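Local coordinates for surface presentation of antigens protein spaK (PDB 2FM8), which stores effector proteins such as SipA and SopE in the bacterial cytoplasm as a type III secretion chaperone, keeping them competent for rapid delivery into host cells, at residues L4-L9 against E113-A118; T32-L35 against P41-C44; L35-L40 against N124-F129; I54-G59 against N120-Y125; M75-G80 against L89-Q94. All coordinates share one frame; numbering follows the deposited sequence.

Interaction 1: residues L4-L9 against E113-A118; sequences LDIAEL and EKFSTA
L9 and F115 meet where the first helix of the chain lies against the last, and their contact is a clear example of a CH-pi interaction. The methyl carbon CD2 of L9 lies over one face of the F115 ring, 4.0 Å from the ring centroid and 22° off the normal, displaced toward the rim beside F115 CG. L9 CG adds a second touch, 3.8 Å from F115 CB, and the two side chains cross at about a right angle. The ring reaches the leucine because its CG is anti to the backbone N (chi1 -164°), which swings it out from helix 112-132. Apolar packing adds little more: I6 CD1 approaches obliquely, 4.4 Å from F115 CZ.

No hydrogen bond links the two segments themselves. D5 is the N-cap of the first helix, and D5 OD1 accepts a weak capping bond from E8 N at 3.4 Å. Just beyond the contact, S116 OG ties the two helices together through A13 O and S17 OG.

The touching residues are buried, and L109 closes over both L9 and F115. The ring also packs on A13 of helix 6-17, on I45 of strand 43-48 and on I54 of strand 51-57, which places it between two helices and the sheet.

Interaction 2: residues T32-L35 against P41-C44; sequences TIVL and PSIC
L35 and I43 form an antiparallel hydrogen-bonded pair in which each backbone both gives and receives. L35 N donates to I43 O at 2.7 Å, nearly straight (172° at the hydrogen) and in the carbonyl plane. I43 N returns the bond to L35 O at 2.9 Å with more bend, the donor tilted 19° from the carbonyl plane. Within the same hairpin, S42 OG is hydrogen-bonded to D36 OD1. Next along is the non-hydrogen-bonded pair of V34 and C44, where CA-H...O contacts take over: V34 CA approaches I43 O, and C44 CA lies 3.3 Å from I33 O.

Side chains then sort themselves onto the two faces of the sheet. V34 and C44 share one face. There V34 CG1, held anti to the backbone N (chi1 -179°), reaches S42 CB at 3.7 Å, and T32 CG2 rests 3.6 Å from C44 CB. On the other face L35 and I43 stand side by side, their CB atoms 4.2 Å apart.

This hairpin occupies one margin of the five-stranded sheet. I43 faces F122 and L126 of helix 112-132, while C44 and T32 touch W55 of strand 51-57. Beyond strand 32-37, a strand from the chain of another protein pairs antiparallel with T32-L35 and extends the sheet, consistent with effector binding by edge-strand addition.

Interaction 3: residues L35-L40 against N124-F129; sequences LDLFAL and NYLEVF
L40, at the end of the turn after strand 32-37, packs onto L126 and E127 of helix 112-132, and its atoms divide between the two in order. CB, the first carbon of the side chain, lies 4.1 Å from L126 CD2. With chi1 at -67°, CG is anti to the carbonyl carbon, and the branch carries the methyls on toward the next residue of the helix. At the tip CD1 comes to 3.7 Å from E127 CG, with CD2 a little farther off at 4.1 Å from the same carbon. The leucine thus straddles a methylene group of the glutamate, and the two side chains cross obliquely.

A second leucine completes the group. L37 and L126 reach toward each other tip to tip, L37 CD1 lying 4.1 Å from L126 CD2. That single methyl of L126 therefore meets both the tip of L37 and the base of L40, helped by a CG anti to the backbone N (chi1 176°). Y123 of the same helix also touches L37 and L40, while I43 of strand 43-48 lies against L37 and L126.

Chemically the contact is hydrophobic throughout. E127 contributes its aliphatic part, and its carboxylate has a long, weak ion pair with R131. Between these two segments the fit consequently rests on packed carbon, with no hydrogen bond across it.

Interaction 4: residues I54-G59 against N120-Y125; sequences IWAQLG and NGFYNY
I54 places its CG2 methyl over the centre of one face of the F122 ring, leaning slightly toward CG, 3.5 Å from the centroid and 14° off the normal. This is a close CH-pi contact: CG2 is 3.5 Å from F122 CG and stays within 4.0 Å of the other ring carbons nearest it. The side chains lie alongside and run opposite ways. The far end of the ring reaches the strand backbone, F122 CZ lying 3.7 Å from W55 CA, and A56 CB packs 4.1 Å from F122 CE2. W55 itself turns its side chain from the helix to the other side of the sheet, where it meets C44 and S46.

A helix laid along a sheet is the principle at work. The axes of 54-57 and 120-125 approach to 9.8 Å and lie only 24° from parallel, in the alpha/beta fold of type III secretion chaperones, where the last helix covers one face of the antiparallel sheet. At that spacing an aromatic ring can bridge the gap.

F122 holds CG anti to the backbone N (chi1 -168°), which sends the ring toward the strand. Farther out, I43 of the neighbouring strand touches both I54 and F122, F115 and L119 of the same helix pack on I54, and L126 packs on A56. Backbone hydrogen bonds to A102 and L100 hold I54 and A56 in the sheet from strand 97-103.

Interaction 5: residues M75-G80 against L89-Q94; sequences MTIMEG and LLLGEQ
I77 meets L89 over a flat group, the carbonyl of the L89 peptide. The terminal carbon CD1 of I77 stands above the plane of that carbonyl, 3.5 Å from L89 O and 4.0 Å from L89 C. The same carbon is 4.0 Å from L89 CB, so one methyl covers both backbone and side chain. With CG1 anti to the carbonyl carbon of its own residue (chi1 -73°) and chi2 at -66°, the isoleucine folds its tip toward the start of the strand. Its shaft meets a second leucine, I77 CG1 lying 4.2 Å from L91 CD1, where the side chains cross at a slant.

Polar linkage comes through water. One molecule donates to I77 O at 2.7 Å and accepts from L89 N at 2.8 Å, bridging two backbone groups at the end of helix 62-78 and just ahead of strand 90-94. The helix leads out through G80, whose positive phi turns the chain away.

In the alpha-beta-beta-beta-alpha-beta-beta-alpha topology of these chaperones, this is the connection from the second helix to the fourth strand, which forms the margin of the sheet opposite strand 32-37. Behind the contact, F129 of helix 112-132 packs on I77, and Y125 on L89. The second subunit, another copy of the chaperone, lies alongside: L90 packs against L90 of that subunit, and L91 against its L74.

How the interactions relate
Helix 112-132 carries interactions 1, 4 and 3 in that order along its length, meeting in turn the first helix, strand 51-57 and the turn after strand 32-37. Centres of interactions 3 and 4 are about 6 Å apart, those of interactions 1 and 5 about 22 Å, on opposite sides of the chain's centre. Along the chain interaction 2 is nested inside the loop closed by interaction 1, and interaction 5 inside those closed by interactions 1, 3 and 4. Y125, shared by interactions 3 and 4, reaches interaction 5. The other protein extends the sheet beside interaction 2 and also reaches the far end of strand 90-94, while the second subunit packs at interaction 5.

Interaction 1: residues L4-L9 against E113-A118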
# COMPACT_ATOMS: atom_id res chain seq x y z
N LEU A 4 -8.96 -33.08 13.92
CA LEU A 4 -7.68 -32.90 13.19
C LEU A 4 -6.49 -32.78 14.13
O LEU A 4 -6.47 -31.92 15.01
CB LEU A 4 -7.70 -31.67 12.28
CG LEU A 4 -6.35 -31.42 11.56
CD1 LEU A 4 -6.09 -32.46 10.49
CD2 LEU A 4 -6.28 -30.06 10.97
N ASP A 5 -5.49 -33.63 13.93
CA ASP A 5 -4.29 -33.57 14.74
C ASP A 5 -3.19 -32.96 13.88
O ASP A 5 -2.64 -33.63 13.00
CB ASP A 5 -3.91 -34.97 15.22
CG ASP A 5 -2.80 -34.97 16.26
OD1 ASP A 5 -2.02 -34.00 16.37
OD2 ASP A 5 -2.70 -35.96 16.99
N ILE A 6 -2.89 -31.69 14.12
CA ILE A 6 -1.93 -30.96 13.29
C ILE A 6 -0.48 -31.49 13.42
O ILE A 6 0.25 -31.62 12.43
CB ILE A 6 -2.03 -29.41 13.50
CG1 ILE A 6 -1.25 -28.65 12.43
CG2 ILE A 6 -1.56 -28.98 14.88
CD1 ILE A 6 -1.72 -28.90 11.02
N ALA A 7 -0.06 -31.82 14.65
CA ALA A 7 1.24 -32.45 14.85
C ALA A 7 1.36 -33.72 14.00
O ALA A 7 2.39 -33.94 13.35
CB ALA A 7 1.48 -32.77 16.34
N GLU A 8 0.32 -34.54 13.97
CA GLU A 8 0.44 -35.79 13.23
C GLU A 8 0.43 -35.56 11.73
O GLU A 8 1.12 -36.27 10.98
CB GLU A 8 -0.61 -36.83 13.65
CG GLU A 8 -0.25 -37.58 14.95
CD GLU A 8 1.26 -37.95 15.13
OE1 GLU A 8 1.86 -38.61 14.22
OE2 GLU A 8 1.84 -37.59 16.19
N LEU A 9 -0.32 -34.55 11.30
CA LEU A 9 -0.30 -34.12 9.91
C LEU A 9 1.10 -33.64 9.49
O LEU A 9 1.61 -34.05 8.43
CB LEU A 9 -1.33 -33.02 9.66
CG LEU A 9 -1.80 -32.89 8.22
CD1 LEU A 9 -2.38 -34.22 7.72
CD2 LEU A 9 -2.80 -31.75 8.07
N GLU A 113 0.47 -36.75 2.38
CA GLU A 113 0.95 -36.48 1.02
C GLU A 113 0.41 -35.14 0.53
O GLU A 113 1.15 -34.34 -0.06
CB GLU A 113 0.58 -37.59 0.05
CG GLU A 113 1.40 -38.85 0.25
CD GLU A 113 0.96 -40.02 -0.64
OE1 GLU A 113 1.64 -41.08 -0.57
OE2 GLU A 113 -0.05 -39.89 -1.40
N LYS A 114 -0.88 -34.91 0.77
CA LYS A 114 -1.54 -33.66 0.43
C LYS A 114 -0.96 -32.47 1.25
O LYS A 114 -0.67 -31.41 0.68
CB LYS A 114 -3.06 -33.77 0.61
CG LYS A 114 -3.85 -34.38 -0.62
CD LYS A 114 -4.02 -33.37 -1.76
CE LYS A 114 -4.77 -33.94 -3.03
NZ LYS A 114 -5.17 -32.84 -4.04
N PHE A 115 -0.76 -32.66 2.55
CA PHE A 115 -0.21 -31.57 3.34
C PHE A 115 1.25 -31.27 2.97
O PHE A 115 1.66 -30.13 3.01
CB PHE A 115 -0.38 -31.80 4.85
CG PHE A 115 -0.18 -30.55 5.66
CD1 PHE A 115 -0.95 -29.42 5.44
CD2 PHE A 115 0.83 -30.49 6.64
CE1 PHE A 115 -0.77 -28.27 6.17
CE2 PHE A 115 1.03 -29.34 7.39
CZ PHE A 115 0.24 -28.22 7.15
N SER A 116 1.99 -32.32 2.60
CA SER A 116 3.36 -32.18 2.10
C SER A 116 3.41 -31.32 0.86
O SER A 116 4.30 -30.52 0.71
CB SER A 116 3.97 -33.56 1.81
OG SER A 116 5.37 -33.48 1.57
N THR A 117 2.43 -31.47 -0.03
CA THR A 117 2.33 -30.61 -1.21
C THR A 117 2.20 -29.14 -0.82
O THR A 117 2.86 -28.27 -1.40
CB THR A 117 1.15 -31.04 -2.11
OG1 THR A 117 1.43 -32.35 -2.66
CG2 THR A 117 0.89 -30.04 -3.23
N ALA A 118 1.35 -28.88 0.17
CA ALA A 118 1.19 -27.53 0.68
C ALA A 118 2.47 -27.00 1.33
O ALA A 118 2.83 -25.86 1.10
CB ALA A 118 0.03 -27.47 1.69

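Interaction 2: residues T32-L35 against P41-C44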
# COMPACT_ATOMS: atom_id res chain seq x y z
N THR A 32 1.92 -23.10 18.09
CA THR A 32 2.49 -23.03 16.78
C THR A 32 3.68 -23.98 16.65
O THR A 32 4.54 -24.03 17.52
CB THR A 32 2.90 -21.61 16.52
OG1 THR A 32 1.72 -20.81 16.67
CG2 THR A 32 3.47 -21.44 15.15
N ILE A 33 3.66 -24.77 15.57
CA ILE A 33 4.78 -25.59 15.15
C ILE A 33 5.69 -24.73 14.27
O ILE A 33 5.20 -23.99 13.41
CB ILE A 33 4.30 -26.82 14.37
CG1 ILE A 33 3.46 -27.70 15.28
CG2 ILE A 33 5.46 -27.62 13.81
CD1 ILE A 33 2.76 -28.79 14.56
N VAL A 34 6.99 -24.82 14.50
CA VAL A 34 7.97 -24.00 13.80
C VAL A 34 8.98 -24.92 13.12
O VAL A 34 9.56 -25.80 13.77
CB VAL A 34 8.68 -23.02 14.75
CG1 VAL A 34 9.68 -22.16 13.97
CG2 VAL A 34 7.68 -22.13 15.44
N LEU A 35 9.16 -24.73 11.81
CA LEU A 35 10.24 -25.36 11.03
C LEU A 35 11.37 -24.36 10.79
O LEU A 35 11.19 -23.39 10.02
CB LEU A 35 9.72 -25.82 9.66
CG LEU A 35 8.37 -26.53 9.57
CD1 LEU A 35 8.16 -27.00 8.16
CD2 LEU A 35 8.29 -27.67 10.51
N PRO A 41 13.73 -17.71 6.36
CA PRO A 41 12.91 -17.52 7.54
C PRO A 41 12.22 -18.84 7.93
O PRO A 41 11.89 -19.65 7.07
CB PRO A 41 11.87 -16.49 7.08
CG PRO A 41 12.53 -15.79 5.92
CD PRO A 41 13.32 -16.83 5.25
N SER A 42 12.02 -19.02 9.23
CA SER A 42 11.26 -20.15 9.73
C SER A 42 9.78 -20.17 9.26
O SER A 42 9.13 -19.14 9.11
CB SER A 42 11.37 -20.21 11.25
OG SER A 42 12.74 -20.26 11.64
N ILE A 43 9.29 -21.38 9.00
CA ILE A 43 7.90 -21.62 8.66
C ILE A 43 7.10 -22.00 9.93
O ILE A 43 7.49 -22.92 10.68
CB ILE A 43 7.81 -22.71 7.60
CG1 ILE A 43 8.56 -22.25 6.35
CG2 ILE A 43 6.33 -23.10 7.33
CD1 ILE A 43 8.65 -23.30 5.22
N CYS A 44 6.01 -21.28 10.16
CA CYS A 44 5.10 -21.53 11.26
C CYS A 44 3.83 -22.17 10.74
O CYS A 44 3.32 -21.81 9.68
CB CYS A 44 4.75 -20.26 12.02
SG CYS A 44 6.18 -19.35 12.66

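Interaction 3: residues L35-L40 against N124-F129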
# COMPACT_ATOMS: atom_id res chain seq x y z
N LEU A 35 9.16 -24.73 11.81
CA LEU A 35 10.24 -25.36 11.03
C LEU A 35 11.37 -24.36 10.79
O LEU A 35 11.19 -23.39 10.02
CB LEU A 35 9.72 -25.82 9.66
CG LEU A 35 8.37 -26.53 9.57
CD1 LEU A 35 8.16 -27.00 8.16
CD2 LEU A 35 8.29 -27.67 10.51
N ASP A 36 12.49 -24.54 11.47
CA ASP A 36 13.68 -23.72 11.23
C ASP A 36 14.39 -24.27 9.99
O ASP A 36 14.41 -25.48 9.78
CB ASP A 36 14.64 -23.72 12.41
CG ASP A 36 14.05 -23.10 13.68
OD1 ASP A 36 13.54 -21.95 13.61
OD2 ASP A 36 14.08 -23.78 14.73
N LEU A 37 14.98 -23.37 9.22
CA LEU A 37 15.55 -23.65 7.92
C LEU A 37 16.93 -23.04 7.75
O LEU A 37 17.26 -22.02 8.34
CB LEU A 37 14.64 -23.07 6.83
CG LEU A 37 13.21 -23.58 6.77
CD1 LEU A 37 12.46 -22.83 5.69
CD2 LEU A 37 13.17 -25.09 6.49
N PHE A 38 17.70 -23.68 6.88
CA PHE A 38 19.10 -23.40 6.63
C PHE A 38 19.42 -21.92 6.32
O PHE A 38 20.26 -21.30 6.99
CB PHE A 38 19.58 -24.36 5.52
CG PHE A 38 21.02 -24.19 5.14
CD1 PHE A 38 22.02 -24.79 5.88
CD2 PHE A 38 21.37 -23.45 4.03
CE1 PHE A 38 23.35 -24.66 5.54
CE2 PHE A 38 22.71 -23.28 3.68
CZ PHE A 38 23.69 -23.90 4.43
N ALA A 39 18.74 -21.32 5.35
CA ALA A 39 19.06 -19.90 5.01
C ALA A 39 17.83 -19.07 4.79
O ALA A 39 17.93 -18.04 4.17
CB ALA A 39 19.94 -19.84 3.73
N LEU A 40 16.69 -19.52 5.30
CA LEU A 40 15.41 -18.90 5.07
C LEU A 40 14.68 -18.64 6.39
O LEU A 40 14.95 -19.28 7.42
CB LEU A 40 14.52 -19.81 4.23
CG LEU A 40 14.97 -20.02 2.79
CD1 LEU A 40 14.12 -21.10 2.13
CD2 LEU A 40 14.88 -18.72 2.00
N ASN A 124 8.72 -23.23 -1.54
CA ASN A 124 9.06 -22.65 -2.81
C ASN A 124 8.73 -21.13 -2.85
O ASN A 124 9.55 -20.29 -3.24
CB ASN A 124 8.25 -23.31 -3.93
CG ASN A 124 8.81 -24.63 -4.38
OD1 ASN A 124 9.93 -25.01 -4.08
ND2 ASN A 124 8.00 -25.35 -5.15
N TYR A 125 7.52 -20.79 -2.43
CA TYR A 125 7.14 -19.37 -2.42
C TYR A 125 7.90 -18.57 -1.40
O TYR A 125 8.21 -17.41 -1.63
CB TYR A 125 5.65 -19.18 -2.18
CG TYR A 125 4.79 -19.66 -3.29
CD1 TYR A 125 4.69 -18.97 -4.50
CD2 TYR A 125 4.01 -20.79 -3.12
CE1 TYR A 125 3.81 -19.44 -5.52
CE2 TYR A 125 3.19 -21.26 -4.10
CZ TYR A 125 3.09 -20.62 -5.28
OH TYR A 125 2.22 -21.19 -6.19
N LEU A 126 8.19 -19.16 -0.26
CA LEU A 126 9.03 -18.48 0.71
C LEU A 126 10.39 -18.07 0.11
O LEU A 126 10.84 -16.98 0.34
CB LEU A 126 9.22 -19.32 1.98
CG LEU A 126 10.18 -18.69 3.01
CD1 LEU A 126 9.62 -17.38 3.57
CD2 LEU A 126 10.45 -19.63 4.15
N GLU A 127 11.03 -18.98 -0.63
CA GLU A 127 12.27 -18.65 -1.32
C GLU A 127 12.10 -17.46 -2.24
O GLU A 127 12.89 -16.53 -2.21
CB GLU A 127 12.79 -19.83 -2.16
CG GLU A 127 13.89 -20.54 -1.51
CD GLU A 127 14.44 -21.73 -2.31
OE1 GLU A 127 15.67 -21.77 -2.46
OE2 GLU A 127 13.66 -22.59 -2.76
N VAL A 128 11.07 -17.52 -3.05
CA VAL A 128 10.82 -16.49 -4.04
C VAL A 128 10.48 -15.14 -3.42
O VAL A 128 11.04 -14.10 -3.80
CB VAL A 128 9.76 -17.04 -5.06
CG1 VAL A 128 9.07 -15.99 -5.75
CG2 VAL A 128 10.47 -18.00 -6.04
N PHE A 129 9.54 -15.13 -2.49
CA PHE A 129 9.16 -13.86 -1.85
C PHE A 129 10.33 -13.28 -1.05
O PHE A 129 10.60 -12.10 -1.14
CB PHE A 129 7.95 -14.04 -0.92
CG PHE A 129 6.62 -13.99 -1.62
CD1 PHE A 129 5.90 -12.83 -1.66
CD2 PHE A 129 6.07 -15.13 -2.18
CE1 PHE A 129 4.65 -12.76 -2.32
CE2 PHE A 129 4.84 -15.10 -2.82
CZ PHE A 129 4.14 -13.92 -2.90

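Interaction 4: residues I54-G59 against N120-Y125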
# COMPACT_ATOMS: atom_id res chain seq x y z
N ILE A 54 -0.31 -21.57 7.40
CA ILE A 54 1.15 -21.67 7.26
C ILE A 54 1.63 -20.25 7.01
O ILE A 54 1.06 -19.55 6.17
CB ILE A 54 1.54 -22.58 6.07
CG1 ILE A 54 0.99 -23.99 6.24
CG2 ILE A 54 3.08 -22.65 5.87
CD1 ILE A 54 1.02 -24.79 4.91
N TRP A 55 2.65 -19.81 7.73
CA TRP A 55 3.15 -18.46 7.50
C TRP A 55 4.62 -18.32 7.85
O TRP A 55 5.22 -19.20 8.45
CB TRP A 55 2.31 -17.43 8.23
CG TRP A 55 2.64 -17.21 9.67
CD1 TRP A 55 3.47 -16.23 10.21
CD2 TRP A 55 2.14 -17.94 10.77
NE1 TRP A 55 3.49 -16.32 11.57
CE2 TRP A 55 2.70 -17.37 11.95
CE3 TRP A 55 1.27 -19.02 10.89
CZ2 TRP A 55 2.41 -17.85 13.21
CZ3 TRP A 55 0.99 -19.49 12.14
CH2 TRP A 55 1.55 -18.91 13.29
N ALA A 56 5.18 -17.20 7.42
CA ALA A 56 6.57 -16.84 7.70
C ALA A 56 6.70 -15.33 7.71
O ALA A 56 6.15 -14.66 6.84
CB ALA A 56 7.50 -17.44 6.66
N GLN A 57 7.42 -14.80 8.68
CA GLN A 57 7.93 -13.43 8.61
C GLN A 57 9.08 -13.33 7.63
O GLN A 57 9.90 -14.24 7.55
CB GLN A 57 8.38 -12.96 9.99
CG GLN A 57 7.23 -12.80 10.94
CD GLN A 57 7.70 -12.45 12.33
OE1 GLN A 57 8.87 -12.12 12.53
NE2 GLN A 57 6.78 -12.50 13.30
N LEU A 58 9.14 -12.24 6.88
CA LEU A 58 10.05 -12.17 5.76
C LEU A 58 11.32 -11.37 6.00
O LEU A 58 12.11 -11.20 5.08
CB LEU A 58 9.33 -11.66 4.52
CG LEU A 58 8.23 -12.57 3.97
CD1 LEU A 58 7.45 -11.84 2.90
CD2 LEU A 58 8.79 -13.88 3.44
N GLY A 59 11.58 -10.93 7.23
CA GLY A 59 12.86 -10.28 7.52
C GLY A 59 12.74 -8.86 8.06
O GLY A 59 11.75 -8.16 7.80
N ASN A 120 5.71 -27.97 0.95
CA ASN A 120 6.80 -27.82 -0.01
C ASN A 120 6.52 -26.67 -0.97
O ASN A 120 7.43 -25.94 -1.37
CB ASN A 120 7.00 -29.12 -0.76
CG ASN A 120 7.72 -30.17 0.08
OD1 ASN A 120 8.92 -30.04 0.36
ND2 ASN A 120 6.99 -31.18 0.51
N GLY A 121 5.24 -26.51 -1.33
CA GLY A 121 4.82 -25.39 -2.15
C GLY A 121 5.06 -24.06 -1.43
O GLY A 121 5.57 -23.11 -2.01
N PHE A 122 4.69 -24.02 -0.16
CA PHE A 122 4.97 -22.85 0.67
C PHE A 122 6.46 -22.57 0.74
O PHE A 122 6.87 -21.44 0.59
CB PHE A 122 4.39 -22.96 2.07
CG PHE A 122 4.43 -21.66 2.83
CD1 PHE A 122 3.35 -20.79 2.80
CD2 PHE A 122 5.56 -21.28 3.54
CE1 PHE A 122 3.39 -19.56 3.46
CE2 PHE A 122 5.60 -20.06 4.22
CZ PHE A 122 4.52 -19.21 4.17
N TYR A 123 7.26 -23.59 0.96
CA TYR A 123 8.72 -23.43 0.90
C TYR A 123 9.19 -22.74 -0.39
O TYR A 123 10.02 -21.81 -0.35
CB TYR A 123 9.41 -24.80 1.06
CG TYR A 123 10.91 -24.74 1.10
CD1 TYR A 123 11.59 -24.57 2.31
CD2 TYR A 123 11.66 -24.83 -0.06
CE1 TYR A 123 12.97 -24.49 2.35
CE2 TYR A 123 13.07 -24.75 -0.03
CZ TYR A 123 13.71 -24.59 1.18
OH TYR A 123 15.10 -24.52 1.23
N ASN A 124 8.72 -23.23 -1.54
CA ASN A 124 9.06 -22.65 -2.81
C ASN A 124 8.73 -21.13 -2.85
O ASN A 124 9.55 -20.29 -3.24
CB ASN A 124 8.25 -23.31 -3.93
CG ASN A 124 8.81 -24.63 -4.38
OD1 ASN A 124 9.93 -25.01 -4.08
ND2 ASN A 124 8.00 -25.35 -5.15
N TYR A 125 7.52 -20.79 -2.43
CA TYR A 125 7.14 -19.37 -2.42
C TYR A 125 7.90 -18.57 -1.40
O TYR A 125 8.21 -17.41 -1.63
CB TYR A 125 5.65 -19.18 -2.18
CG TYR A 125 4.79 -19.66 -3.29
CD1 TYR A 125 4.69 -18.97 -4.50
CD2 TYR A 125 4.01 -20.79 -3.12
CE1 TYR A 125 3.81 -19.44 -5.52
CE2 TYR A 125 3.19 -21.26 -4.10
CZ TYR A 125 3.09 -20.62 -5.28
OH TYR A 125 2.22 -21.19 -6.19

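Interaction 5: residues M75-G80 against L89-Q94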
# COMPACT_ATOMS: atom_id res chain seq x y z
N MET A 75 2.68 -9.12 -8.53
CA MET A 75 2.68 -10.07 -9.64
C MET A 75 2.83 -11.48 -9.14
O MET A 75 2.14 -12.40 -9.63
CB MET A 75 3.86 -9.85 -10.58
CG MET A 75 4.05 -8.48 -11.14
SD MET A 75 3.85 -8.50 -12.93
CE MET A 75 2.10 -8.40 -12.57
N THR A 76 3.77 -11.67 -8.22
CA THR A 76 3.97 -12.97 -7.60
C THR A 76 2.68 -13.48 -6.90
O THR A 76 2.27 -14.62 -7.09
CB THR A 76 5.17 -12.96 -6.63
OG1 THR A 76 6.30 -12.31 -7.23
CG2 THR A 76 5.56 -14.37 -6.26
N ILE A 77 2.06 -12.65 -6.08
CA ILE A 77 0.78 -12.96 -5.44
C ILE A 77 -0.28 -13.37 -6.50
O ILE A 77 -0.96 -14.42 -6.38
CB ILE A 77 0.29 -11.75 -4.57
CG1 ILE A 77 1.12 -11.61 -3.27
CG2 ILE A 77 -1.16 -11.86 -4.18
CD1 ILE A 77 0.96 -12.76 -2.29
N MET A 78 -0.38 -12.56 -7.55
CA MET A 78 -1.42 -12.78 -8.56
C MET A 78 -1.25 -14.04 -9.39
O MET A 78 -2.22 -14.51 -10.00
CB MET A 78 -1.57 -11.57 -9.46
CG MET A 78 -2.10 -10.41 -8.67
SD MET A 78 -2.28 -8.93 -9.66
CE MET A 78 -3.62 -9.43 -10.75
N GLU A 79 -0.03 -14.61 -9.38
CA GLU A 79 0.19 -15.86 -10.08
C GLU A 79 -0.54 -17.05 -9.40
O GLU A 79 -0.81 -18.08 -10.04
CB GLU A 79 1.69 -16.10 -10.33
CG GLU A 79 2.46 -16.74 -9.24
CD GLU A 79 3.90 -17.14 -9.67
OE1 GLU A 79 4.50 -16.39 -10.51
OE2 GLU A 79 4.38 -18.20 -9.17
N GLY A 80 -0.89 -16.88 -8.13
CA GLY A 80 -1.80 -17.82 -7.47
C GLY A 80 -1.09 -18.93 -6.71
O GLY A 80 0.13 -19.11 -6.80
N LEU A 89 -1.96 -16.66 -1.88
CA LEU A 89 -1.27 -16.30 -0.64
C LEU A 89 -1.65 -14.89 -0.21
O LEU A 89 -2.06 -14.07 -1.03
CB LEU A 89 0.26 -16.38 -0.83
CG LEU A 89 0.83 -17.77 -1.15
CD1 LEU A 89 2.21 -17.76 -1.70
CD2 LEU A 89 0.80 -18.64 0.07
N LEU A 90 -1.54 -14.63 1.10
CA LEU A 90 -1.90 -13.34 1.71
C LEU A 90 -0.65 -12.75 2.32
O LEU A 90 0.28 -13.46 2.68
CB LEU A 90 -2.96 -13.54 2.83
CG LEU A 90 -4.26 -14.22 2.42
CD1 LEU A 90 -5.22 -14.39 3.57
CD2 LEU A 90 -4.98 -13.45 1.30
N LEU A 91 -0.65 -11.43 2.46
CA LEU A 91 0.42 -10.71 3.12
C LEU A 91 -0.11 -10.01 4.35
O LEU A 91 -1.10 -9.32 4.29
CB LEU A 91 1.04 -9.68 2.18
CG LEU A 91 1.73 -10.26 0.97
CD1 LEU A 91 1.99 -9.14 -0.05
CD2 LEU A 91 3.03 -10.95 1.33
N GLY A 92 0.58 -10.15 5.45
CA GLY A 92 0.31 -9.35 6.63
C GLY A 92 1.62 -8.78 7.17
O GLY A 92 2.62 -8.68 6.47
N GLU A 93 1.59 -8.40 8.44
CA GLU A 93 2.73 -7.81 9.09
C GLU A 93 2.78 -8.22 10.58
O GLU A 93 1.84 -8.03 11.30
CB GLU A 93 2.69 -6.28 8.98
CG GLU A 93 3.96 -5.66 9.57
CD GLU A 93 4.01 -4.18 9.59
OE1 GLU A 93 3.00 -3.54 9.24
OE2 GLU A 93 5.07 -3.65 9.97
N GLN A 94 3.90 -8.78 11.01
CA GLN A 94 4.06 -9.24 12.37
C GLN A 94 5.43 -8.80 12.83
O GLN A 94 6.41 -8.95 12.11
CB GLN A 94 3.99 -10.77 12.47
CG GLN A 94 2.60 -11.34 12.60
CD GLN A 94 2.03 -11.11 13.97
OE1 GLN A 94 2.53 -11.64 14.98
NE2 GLN A 94 0.99 -10.29 14.04
O HOH W 1 -0.66 -16.18 -4.35